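Local coordinates for protein acetolactate synthase isozyme 1 large subunit (Escherichia coli, PDB 6LPI) that is the large subunit of a thiamine diphosphate-dependent enzyme of the acetohydroxy-acid synthase family and binds thiamine diphosphate, magnesium and flavin-adenine dinucleotide, at residues M242-L247 and R408-S413; T388-Q393 and C440-G445. All coordinates share one frame; numbering follows the deposited sequence.

Contact 1 (M242-L247 and R408-S413); sequences MTLMAL and RQWLTS. With FAD (flavin-adenine dinucleotide), chain I.
L247 and W410 mark the closest backbone approach, with CA atoms 6.8 Å apart, as the loop 242-247 passes the short edge strand 410-411 without pairing with it. Side chains, and one carbonyl, bridge the gap. The indole of W410 is the main link. Its NE1 donates to L244 O at 2.8 Å. The oxygen sits in the ring plane, at the indole edge. NE1 lies nearly on the line of the C=O bond (164°), but the N-H does not aim straight at the oxygen (137°). L247 lies alongside W410, pointing the same way. Its CD1 rests over one face of the five-membered ring, 3.9 Å from the centroid, a CH-pi contact. T412 CB lies over the opposite face, toward the rim, so the indole is held between the two.

L244 crosses W410 at about a right angle. Its CG, anti to the backbone N (chi1 -178°), carries both methyls to the 408-413 side: CD1 meets W410 CZ2 at 3.8 Å, and CD2 meets T412 CG2, also at 3.8 Å. CD2 and CB of the same leucine touch the flavin ring as well. The T412 hydroxyl turns to another partner, T389 OG1. On the cofactor side, T243 OG1 donates to FAD O2P at 3.1 Å, and L244 N makes a weak bond to FAD O2. M245 CB and CG lie against FAD O1A. The contact joins the central domain, a Rossmann-like parallel sheet, to the C-terminal thiamine diphosphate-binding domain, and its loop forms part of the FAD pocket.

Contact 2 (T388-Q393 and C440-G445); sequences TTDVGQ and CFSGDG. With MG (magnesium ion), chain K; TPP (thiamine diphosphate), chain J.
Two neighbouring parallel strands of the C-terminal thiamine diphosphate-binding domain meet here, and the chain beyond their C-terminal ends holds the diphosphate and the magnesium ion. T388 pairs with C440 and T389 with F441. F441 N donates to T388 O at 2.9 Å, and D390 N donates to F441 O at 3.0 Å. The side chains of T388 and C440 share one face of the sheet. There T388 CG2 touches C440 SG at 3.8 Å. T389 and F441 point to the other face, but the phenyl ring leads away from T389 toward I467 and M469 of the next strand, 464-470.

Where the pairing ends, a side-chain bond takes over. S442 OG, anti to its own backbone N (chi1 -179°), donates to the anti lone pair of D390 OD2 at 3.1 Å. The other carboxylate oxygen, OD1, accepts from G422 N, so both oxygens of this buried group are engaged. T389 OG1 donates to D390 O in the carbonyl plane.

Further on, the two segments grip the cofactor separately. G392 is the N-cap of a helix, and the next residue, Q393, gives its N-H to TPP O2B in a nearly straight bond (2.8 Å, 175°). G445 N donates to TPP O2A. D444 OD1 binds magnesium at 2.2 Å, beside TPP O2A and O3B, and N471 adds a further ligand. D444 OD2 is held by A473 N, which helps to fix the carboxylate. G392 and G443, which have no side chain, let the backbone run close to the diphosphate. G443, D444 and G445 form the GDG start of the thiamine diphosphate-binding motif, which supplies D444 and N471 as magnesium ligands.

Overall arrangement
Segment 408-413 of contact 1 and both segments of contact 2 reach the same parallel sheet; segment 242-247 comes to it from the central domain. The centres of the two contacts are about 14 Å apart. Strand 410-411 is the immediate neighbour of strand 386-389, which in turn neighbours 438-443. The contacts touch directly: T412 OG1 and T389 OG1 are 2.9 Å apart, a probable hydrogen bond, and W410 CH2 packs on T389 CG2 at 3.3 Å. Contact 1 faces FAD and contact 2 faces thiamine diphosphate and magnesium. The side chain of T389 is about 8 Å from FAD, and that of T412 about 11 Å from thiamine diphosphate. Edge strand 410-411 and its neighbour 386-389 thus connect the surroundings of the two cofactors.

Contact 1 (M242-L247 and R408-S413)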
loop_
_atom_site.group_PDB
_atom_site.type_symbol
_atom_site.label_atom_id
_atom_site.label_comp_id
_atom_site.label_asym_id
_atom_site.label_seq_id
_atom_site.Cartn_x
_atom_site.Cartn_y
_atom_site.Cartn_z
ATOM N N MET B 242 11.125 -12.215 -1.623
ATOM C CA MET B 242 9.995 -11.308 -1.728
ATOM C C MET B 242 9.929 -10.406 -0.506
ATOM O O MET B 242 10.370 -10.775 0.584
ATOM C CB MET B 242 8.678 -12.066 -1.881
ATOM C CG MET B 242 8.595 -12.972 -3.084
ATOM S SD MET B 242 7.603 -14.456 -2.756
ATOM C CE MET B 242 8.792 -15.555 -1.983
ATOM N N THR B 243 9.412 -9.202 -0.705
ATOM C CA THR B 243 9.093 -8.345 0.425
ATOM C C THR B 243 7.814 -8.827 1.089
ATOM O O THR B 243 7.129 -9.713 0.581
ATOM C CB THR B 243 8.905 -6.908 -0.028
ATOM O OG1 THR B 243 7.794 -6.871 -0.929
ATOM C CG2 THR B 243 10.142 -6.404 -0.732
ATOM N N LEU B 244 7.462 -8.205 2.218
ATOM C CA LEU B 244 6.173 -8.499 2.843
ATOM C C LEU B 244 5.000 -8.306 1.885
ATOM O O LEU B 244 3.979 -8.988 2.011
ATOM C CB LEU B 244 5.975 -7.632 4.085
ATOM C CG LEU B 244 4.673 -7.896 4.847
ATOM C CD1 LEU B 244 4.711 -9.274 5.442
ATOM C CD2 LEU B 244 4.483 -6.849 5.919
ATOM N N MET B 245 5.112 -7.368 0.946
ATOM C CA MET B 245 4.046 -7.049 0.003
ATOM C C MET B 245 4.000 -7.984 -1.185
ATOM O O MET B 245 3.107 -7.833 -2.018
ATOM C CB MET B 245 4.209 -5.610 -0.521
ATOM C CG MET B 245 4.263 -4.547 0.563
ATOM S SD MET B 245 2.858 -4.709 1.672
ATOM C CE MET B 245 1.654 -3.847 0.632
ATOM N N ALA B 246 4.956 -8.899 -1.321
ATOM C CA ALA B 246 5.042 -9.773 -2.486
ATOM C C ALA B 246 4.833 -11.253 -2.165
ATOM O O ALA B 246 4.962 -12.102 -3.066
ATOM C CB ALA B 246 6.396 -9.574 -3.189
ATOM N N LEU B 247 4.529 -11.590 -0.911
ATOM C CA LEU B 247 4.263 -12.974 -0.561
ATOM C C LEU B 247 3.183 -13.554 -1.468
ATOM O O LEU B 247 2.176 -12.897 -1.766
ATOM C CB LEU B 247 3.816 -13.062 0.890
ATOM C CG LEU B 247 4.788 -12.454 1.909
ATOM C CD1 LEU B 247 4.365 -12.885 3.324
ATOM C CD2 LEU B 247 6.306 -12.748 1.621
ATOM N N ARG B 408 -2.514 -11.634 -4.863
ATOM C CA ARG B 408 -3.715 -11.023 -4.299
ATOM C C ARG B 408 -4.470 -11.987 -3.388
ATOM O O ARG B 408 -5.693 -11.961 -3.291
ATOM C CB ARG B 408 -4.601 -10.473 -5.413
ATOM C CG ARG B 408 -3.774 -9.628 -6.388
ATOM C CD ARG B 408 -4.573 -8.798 -7.363
ATOM N NE ARG B 408 -4.870 -7.529 -6.714
ATOM C CZ ARG B 408 -4.485 -6.328 -7.150
ATOM N NH1 ARG B 408 -3.777 -6.202 -8.269
ATOM N NH2 ARG B 408 -4.819 -5.239 -6.457
ATOM N N GLN B 409 -3.720 -12.803 -2.656
ATOM C CA GLN B 409 -4.273 -13.633 -1.593
ATOM C C GLN B 409 -3.935 -13.093 -0.220
ATOM O O GLN B 409 -4.705 -13.284 0.721
ATOM C CB GLN B 409 -3.746 -15.071 -1.730
ATOM C CG GLN B 409 -3.847 -15.872 -0.466
ATOM C CD GLN B 409 -3.543 -17.326 -0.668
ATOM O OE1 GLN B 409 -4.407 -18.183 -0.455
ATOM N NE2 GLN B 409 -2.306 -17.625 -1.067
ATOM N N TRP B 410 -2.835 -12.359 -0.143
ATOM C CA TRP B 410 -2.222 -11.859 1.078
ATOM C C TRP B 410 -2.479 -10.358 1.169
ATOM O O TRP B 410 -2.058 -9.598 0.288
ATOM C CB TRP B 410 -0.730 -12.176 1.037
ATOM C CG TRP B 410 0.139 -11.596 2.065
ATOM C CD1 TRP B 410 1.164 -10.715 1.868
ATOM C CD2 TRP B 410 0.129 -11.896 3.463
ATOM N NE1 TRP B 410 1.785 -10.436 3.065
ATOM C CE2 TRP B 410 1.162 -11.141 4.060
ATOM C CE3 TRP B 410 -0.675 -12.700 4.274
ATOM C CZ2 TRP B 410 1.421 -11.180 5.422
ATOM C CZ3 TRP B 410 -0.412 -12.739 5.629
ATOM C CH2 TRP B 410 0.632 -11.982 6.191
ATOM N N LEU B 411 -3.238 -9.953 2.188
ATOM C CA LEU B 411 -3.625 -8.568 2.443
ATOM C C LEU B 411 -3.042 -8.148 3.785
ATOM O O LEU B 411 -3.554 -8.539 4.840
ATOM C CB LEU B 411 -5.147 -8.398 2.484
ATOM C CG LEU B 411 -6.002 -8.078 1.250
ATOM C CD1 LEU B 411 -5.770 -9.046 0.125
ATOM C CD2 LEU B 411 -7.479 -8.032 1.607
ATOM N N THR B 412 -2.033 -7.298 3.761
ATOM C CA THR B 412 -1.470 -6.765 4.991
ATOM C C THR B 412 -1.129 -5.295 4.793
ATOM O O THR B 412 -0.948 -4.826 3.670
ATOM C CB THR B 412 -0.224 -7.541 5.427
ATOM O OG1 THR B 412 0.049 -7.278 6.811
ATOM C CG2 THR B 412 0.963 -7.149 4.600
ATOM N N SER B 413 -1.110 -4.557 5.894
ATOM C CA SER B 413 -0.728 -3.152 5.887
ATOM C C SER B 413 0.771 -3.073 6.181
ATOM O O SER B 413 1.198 -3.343 7.304
ATOM C CB SER B 413 -1.562 -2.391 6.912
ATOM O OG SER B 413 -1.066 -1.092 7.140
HETATM P PA FAD I . 5.629 -1.487 -2.041
HETATM O O1A FAD I . 4.672 -2.598 -1.853
HETATM O O2A FAD I . 5.207 -0.126 -1.553
HETATM O O5B FAD I . 5.868 -1.544 -3.602
HETATM C C5B FAD I . 5.496 -0.450 -4.464
HETATM C C4B FAD I . 6.610 -0.264 -5.458
HETATM O O4B FAD I . 6.315 -0.978 -6.688
HETATM C C3B FAD I . 6.855 1.184 -5.872
HETATM O O3B FAD I . 8.260 1.374 -6.047
HETATM C C2B FAD I . 6.024 1.285 -7.156
HETATM O O2B FAD I . 6.401 2.344 -8.024
HETATM C C1B FAD I . 6.357 -0.068 -7.769
HETATM N N9A FAD I . 5.442 -0.525 -8.802
HETATM C C8A FAD I . 4.081 -0.648 -8.724
HETATM N N7A FAD I . 3.522 -1.113 -9.819
HETATM C C5A FAD I . 4.593 -1.309 -10.677
HETATM C C6A FAD I . 4.678 -1.777 -12.004
HETATM N N6A FAD I . 3.622 -2.152 -12.730
HETATM N N1A FAD I . 5.903 -1.836 -12.572
HETATM C C2A FAD I . 6.964 -1.456 -11.855
HETATM N N3A FAD I . 7.008 -1.007 -10.600
HETATM C C4A FAD I . 5.783 -0.950 -10.064
HETATM N N1 FAD I . 9.020 -5.748 4.736
HETATM C C2 FAD I . 10.031 -6.584 4.369
HETATM O O2 FAD I . 10.394 -6.664 3.202
HETATM N N3 FAD I . 10.658 -7.372 5.317
HETATM C C4 FAD I . 10.361 -7.410 6.663
HETATM O O4 FAD I . 10.987 -8.158 7.411
HETATM C C4X FAD I . 9.288 -6.506 7.049
HETATM N N5 FAD I . 8.928 -6.469 8.315
HETATM C C5X FAD I . 7.889 -5.617 8.670
HETATM C C6 FAD I . 7.482 -5.567 10.005
HETATM C C7 FAD I . 6.435 -4.736 10.402
HETATM C C7M FAD I . 6.028 -4.690 11.850
HETATM C C8 FAD I . 5.785 -3.932 9.450
HETATM C C8M FAD I . 4.661 -3.009 9.854
HETATM C C9 FAD I . 6.192 -3.980 8.119
HETATM C C9A FAD I . 7.239 -4.804 7.725
HETATM N N10 FAD I . 7.668 -4.873 6.382
HETATM C C10 FAD I . 8.683 -5.713 6.009
HETATM C "C1'" FAD I . 7.028 -4.062 5.347
HETATM C "C2'" FAD I . 7.808 -2.796 5.027
HETATM O "O2'" FAD I . 7.483 -1.768 5.963
HETATM C "C3'" FAD I . 7.435 -2.312 3.626
HETATM O "O3'" FAD I . 6.027 -2.116 3.548
HETATM C "C4'" FAD I . 7.852 -3.254 2.503
HETATM O "O4'" FAD I . 9.111 -3.828 2.830
HETATM C "C5'" FAD I . 7.947 -2.550 1.170
HETATM O "O5'" FAD I . 7.891 -3.527 0.116
HETATM P P FAD I . 7.897 -3.084 -1.374
HETATM O O1P FAD I . 9.316 -2.660 -1.754
HETATM O O2P FAD I . 7.294 -4.044 -2.117
HETATM O O3P FAD I . 7.005 -1.814 -1.323
#

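Contact 2 (T388-Q393 and C440-G445)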
loop_
_atom_site.group_PDB
_atom_site.type_symbol
_atom_site.label_atom_id
_atom_site.label_comp_id
_atom_site.label_asym_id
_atom_site.label_seq_id
_atom_site.Cartn_x
_atom_site.Cartn_y
_atom_site.Cartn_z
ATOM N N THR B 388 -5.750 -12.073 5.570
ATOM C CA THR B 388 -5.636 -10.712 6.046
ATOM C C THR B 388 -4.952 -10.736 7.409
ATOM O O THR B 388 -5.001 -11.747 8.115
ATOM C CB THR B 388 -7.082 -10.145 6.149
ATOM O OG1 THR B 388 -7.542 -9.751 4.858
ATOM C CG2 THR B 388 -7.181 -9.037 7.079
ATOM N N THR B 389 -4.258 -9.653 7.775
ATOM C CA THR B 389 -3.639 -9.586 9.105
ATOM C C THR B 389 -3.758 -8.177 9.652
ATOM O O THR B 389 -3.913 -7.208 8.907
ATOM C CB THR B 389 -2.142 -9.947 9.187
ATOM O OG1 THR B 389 -1.351 -8.783 8.916
ATOM C CG2 THR B 389 -1.752 -11.055 8.251
ATOM N N ASP B 390 -3.694 -8.076 10.965
ATOM C CA ASP B 390 -3.415 -6.799 11.605
ATOM C C ASP B 390 -1.887 -6.634 11.715
ATOM O O ASP B 390 -1.125 -7.219 10.935
ATOM C CB ASP B 390 -4.191 -6.713 12.927
ATOM C CG ASP B 390 -5.546 -5.970 12.783
ATOM O OD1 ASP B 390 -5.512 -4.864 12.191
ATOM O OD2 ASP B 390 -6.621 -6.442 13.269
ATOM N N VAL B 391 -1.416 -5.803 12.645
ATOM C CA VAL B 391 -0.009 -5.426 12.730
ATOM C C VAL B 391 0.567 -5.803 14.096
ATOM O O VAL B 391 -0.027 -5.491 15.130
ATOM C CB VAL B 391 0.168 -3.924 12.465
ATOM C CG1 VAL B 391 1.581 -3.499 12.799
ATOM C CG2 VAL B 391 -0.148 -3.625 11.007
ATOM N N GLY B 392 1.725 -6.441 14.104
ATOM C CA GLY B 392 2.405 -6.827 15.348
ATOM C C GLY B 392 3.126 -8.166 15.190
ATOM O O GLY B 392 3.492 -8.563 14.080
ATOM N N GLN B 393 3.307 -8.864 16.315
ATOM C CA GLN B 393 4.013 -10.138 16.250
ATOM C C GLN B 393 3.221 -11.186 15.480
ATOM O O GLN B 393 3.793 -11.936 14.680
ATOM C CB GLN B 393 4.292 -10.684 17.649
ATOM C CG GLN B 393 5.032 -9.821 18.625
ATOM C CD GLN B 393 5.359 -10.595 19.890
ATOM O OE1 GLN B 393 4.470 -11.132 20.561
ATOM N NE2 GLN B 393 6.653 -10.729 20.175
ATOM N N CYS B 440 -8.565 -13.837 9.022
ATOM C CA CYS B 440 -7.940 -12.596 9.461
ATOM C C CYS B 440 -7.123 -12.864 10.718
ATOM O O CYS B 440 -7.681 -12.948 11.813
ATOM C CB CYS B 440 -8.994 -11.529 9.703
ATOM S SG CYS B 440 -8.339 -10.121 10.579
ATOM N N PHE B 441 -5.806 -13.006 10.571
ATOM C CA PHE B 441 -4.926 -13.193 11.724
ATOM C C PHE B 441 -4.746 -11.867 12.443
ATOM O O PHE B 441 -4.192 -10.923 11.873
ATOM C CB PHE B 441 -3.574 -13.754 11.290
ATOM C CG PHE B 441 -3.643 -15.156 10.776
ATOM C CD1 PHE B 441 -3.885 -15.410 9.437
ATOM C CD2 PHE B 441 -3.469 -16.228 11.642
ATOM C CE1 PHE B 441 -3.958 -16.722 8.965
ATOM C CE2 PHE B 441 -3.528 -17.541 11.180
ATOM C CZ PHE B 441 -3.775 -17.792 9.843
ATOM N N SER B 442 -5.160 -11.812 13.706
ATOM C CA SER B 442 -5.180 -10.569 14.456
ATOM C C SER B 442 -4.572 -10.770 15.837
ATOM O O SER B 442 -4.306 -11.892 16.281
ATOM C CB SER B 442 -6.623 -10.042 14.577
ATOM O OG SER B 442 -6.711 -8.816 15.289
ATOM N N GLY B 443 -4.361 -9.643 16.515
ATOM C CA GLY B 443 -3.894 -9.645 17.882
ATOM C C GLY B 443 -4.829 -8.833 18.763
ATOM O O GLY B 443 -5.619 -8.021 18.284
ATOM N N ASP B 444 -4.678 -9.039 20.075
ATOM C CA ASP B 444 -5.581 -8.425 21.046
ATOM C C ASP B 444 -5.587 -6.906 20.935
ATOM O O ASP B 444 -6.633 -6.270 21.124
ATOM C CB ASP B 444 -5.221 -8.858 22.466
ATOM C CG ASP B 444 -3.769 -8.604 22.812
ATOM O OD1 ASP B 444 -2.930 -8.509 21.902
ATOM O OD2 ASP B 444 -3.473 -8.438 24.009
ATOM N N GLY B 445 -4.426 -6.299 20.681
ATOM C CA GLY B 445 -4.384 -4.853 20.605
ATOM C C GLY B 445 -4.965 -4.315 19.309
ATOM O O GLY B 445 -5.835 -3.437 19.324
HETATM MG MG MG K . -1.292 -9.577 20.873
HETATM N "N1'" TPP J . -0.627 2.582 17.160
HETATM C "C2'" TPP J . -1.136 2.261 15.915
HETATM C CM2 TPP J . -2.470 2.775 15.461
HETATM N "N3'" TPP J . -0.428 1.462 15.052
HETATM C "C4'" TPP J . 0.808 0.990 15.396
HETATM N "N4'" TPP J . 1.442 0.233 14.501
HETATM C "C5'" TPP J . 1.335 1.307 16.651
HETATM C "C6'" TPP J . 0.603 2.104 17.527
HETATM C "C7'" TPP J . 2.682 0.767 17.086
HETATM N N3 TPP J . 2.571 -0.662 17.207
HETATM C C2 TPP J . 2.938 -1.527 16.203
HETATM S S1 TPP J . 2.712 -3.068 16.545
HETATM C C5 TPP J . 2.134 -2.698 18.008
HETATM C C4 TPP J . 2.087 -1.351 18.267
HETATM C CM4 TPP J . 1.586 -0.805 19.561
HETATM C C6 TPP J . 1.701 -3.825 18.915
HETATM C C7 TPP J . 0.720 -4.771 18.225
HETATM O O7 TPP J . -0.217 -5.205 19.186
HETATM P PA TPP J . -1.083 -6.551 18.976
HETATM O O1A TPP J . -2.361 -6.273 18.232
HETATM O O2A TPP J . -1.331 -7.091 20.372
HETATM O O3A TPP J . -0.215 -7.555 18.065
HETATM P PB TPP J . 0.862 -8.621 18.669
HETATM O O1B TPP J . 0.922 -9.841 17.747
HETATM O O2B TPP J . 2.246 -8.035 18.803
HETATM O O3B TPP J . 0.454 -8.997 20.078
#